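Local coordinates for protein EpsJ (Vibrio vulnificus, PDB 2RET) that is a pseudopilin of the type 2 secretion system that pairs with the pseudopilin EpsI, probably near the tip of the pseudopilus, at residues V88-R91 with R96-R99. Sequence-based numbering, arbitrary orientation.
Sequences VGYR and RLER
Residues 88-91 and 96-99 run antiparallel, at 170°, as neighbouring strands of a beta hairpin in the antiparallel sheet that packs on the N-terminal helix 10-32, as in pilin-like proteins. Arg91 and Glu98 form a hydrogen-bonded pair, Arg91 N giving to Glu98 O at 3.1 Å and Glu98 N to Arg91 O at 2.9 Å; Tyr90 and Arg99 make the adjoining non-hydrogen-bonded pair. The Arg91 and Glu98 side chains share one face of the sheet. With CG between the backbone N and carbonyl carbon (chi1 62°), the extended Arg91 chain brings its guanidinium side-on to Glu98, where NE (2.9 Å) and NH2 (2.6 Å) both bind OE1 close to the guanidinium plane. Arg96 NE and NH2 both give to Glu98 OE2, at 3.2 and 3.3 Å, from one face of the carboxylate. On the face covered by helix 10-32, Arg99 lays its CG over the Tyr90 ring, 4.1 Å from the centroid, a CH-pi contact, while Leu97 CD2 touches Tyr90 CD2. Tyr90 OH hydrogen-bonds Asp31 OD2, and Arg99 NH2 forms a salt bridge with Asp31 OD1. One face thus carries the Arg91-Glu98-Arg96 network, probably favouring ionised Glu98; on the other, Asp31 links Tyr90 and Arg99 to the helix.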
loop_
_atom_site.group_PDB
_atom_site.type_symbol
_atom_site.label_atom_id
_atom_site.label_comp_id
_atom_site.label_asym_id
_atom_site.label_seq_id
_atom_site.Cartn_x
_atom_site.Cartn_y
_atom_site.Cartn_z
ATOM N N VAL B 88 -22.580 -2.825 -7.225
ATOM C CA VAL B 88 -23.110 -2.457 -8.535
ATOM C C VAL B 88 -23.675 -3.718 -9.259
ATOM O O VAL B 88 -23.258 -4.824 -9.005
ATOM C CB VAL B 88 -22.035 -1.801 -9.449
ATOM C CG1 VAL B 88 -21.399 -0.607 -8.760
ATOM C CG2 VAL B 88 -21.001 -2.829 -9.881
ATOM N N GLY B 89 -24.635 -3.529 -10.141
ATOM C CA GLY B 89 -25.036 -4.589 -11.050
ATOM C C GLY B 89 -25.437 -4.103 -12.425
ATOM O O GLY B 89 -25.555 -2.934 -12.661
ATOM N N TYR B 90 -25.596 -5.031 -13.359
ATOM C CA TYR B 90 -26.008 -4.687 -14.725
ATOM C C TYR B 90 -27.152 -5.633 -15.100
ATOM O O TYR B 90 -27.196 -6.786 -14.657
ATOM C CB TYR B 90 -24.830 -4.820 -15.722
ATOM C CG TYR B 90 -23.784 -3.733 -15.603
ATOM C CD1 TYR B 90 -22.854 -3.720 -14.568
ATOM C CD2 TYR B 90 -23.755 -2.680 -16.506
ATOM C CE1 TYR B 90 -21.925 -2.686 -14.465
ATOM C CE2 TYR B 90 -22.845 -1.680 -16.399
ATOM C CZ TYR B 90 -21.932 -1.685 -15.388
ATOM O OH TYR B 90 -21.032 -0.657 -15.346
ATOM N N ARG B 91 -28.079 -5.121 -15.875
ATOM C CA ARG B 91 -29.196 -5.920 -16.362
ATOM C C ARG B 91 -29.712 -5.330 -17.652
ATOM O O ARG B 91 -29.371 -4.182 -17.994
ATOM C CB ARG B 91 -30.311 -5.908 -15.325
ATOM C CG ARG B 91 -30.833 -4.540 -15.078
ATOM C CD ARG B 91 -31.993 -4.536 -14.192
ATOM N NE ARG B 91 -32.670 -3.248 -14.253
ATOM C CZ ARG B 91 -33.292 -2.684 -13.219
ATOM N NH1 ARG B 91 -33.329 -3.286 -12.034
ATOM N NH2 ARG B 91 -33.881 -1.508 -13.364
ATOM N N ARG B 96 -32.539 -2.213 -23.053
ATOM C CA ARG B 96 -31.649 -1.231 -22.471
ATOM C C ARG B 96 -30.706 -1.912 -21.470
ATOM O O ARG B 96 -31.159 -2.625 -20.569
ATOM C CB ARG B 96 -32.422 -0.183 -21.675
ATOM C CG ARG B 96 -32.920 1.000 -22.417
ATOM C CD ARG B 96 -33.408 2.047 -21.380
ATOM N NE ARG B 96 -34.200 1.428 -20.298
ATOM C CZ ARG B 96 -35.528 1.247 -20.320
ATOM N NH1 ARG B 96 -36.270 1.661 -21.344
ATOM N NH2 ARG B 96 -36.132 0.660 -19.299
ATOM N N LEU B 97 -29.411 -1.663 -21.611
ATOM C CA LEU B 97 -28.482 -1.952 -20.541
ATOM C C LEU B 97 -28.649 -0.861 -19.458
ATOM O O LEU B 97 -28.632 0.334 -19.737
ATOM C CB LEU B 97 -27.016 -2.060 -21.052
ATOM C CG LEU B 97 -26.000 -2.565 -20.016
ATOM C CD1 LEU B 97 -26.193 -4.056 -19.791
ATOM C CD2 LEU B 97 -24.572 -2.244 -20.453
ATOM N N GLU B 98 -28.866 -1.317 -18.232
ATOM C CA GLU B 98 -29.008 -0.480 -17.068
ATOM C C GLU B 98 -27.971 -0.890 -16.062
ATOM O O GLU B 98 -27.679 -2.055 -15.958
ATOM C CB GLU B 98 -30.396 -0.688 -16.462
ATOM C CG GLU B 98 -31.474 -0.157 -17.394
ATOM C CD GLU B 98 -32.814 -0.055 -16.756
ATOM O OE1 GLU B 98 -33.114 -0.765 -15.775
ATOM O OE2 GLU B 98 -33.588 0.764 -17.258
ATOM N N ARG B 99 -27.411 0.090 -15.354
ATOM C CA ARG B 99 -26.460 -0.124 -14.269
ATOM C C ARG B 99 -27.140 0.268 -12.973
ATOM O O ARG B 99 -27.798 1.297 -12.903
ATOM C CB ARG B 99 -25.205 0.723 -14.468
ATOM C CG ARG B 99 -24.124 0.533 -13.346
ATOM C CD ARG B 99 -23.761 1.858 -12.775
ATOM N NE ARG B 99 -22.543 1.813 -12.009
ATOM C CZ ARG B 99 -22.074 2.814 -11.280
ATOM N NH1 ARG B 99 -22.708 3.964 -11.206
ATOM N NH2 ARG B 99 -20.955 2.644 -10.607
#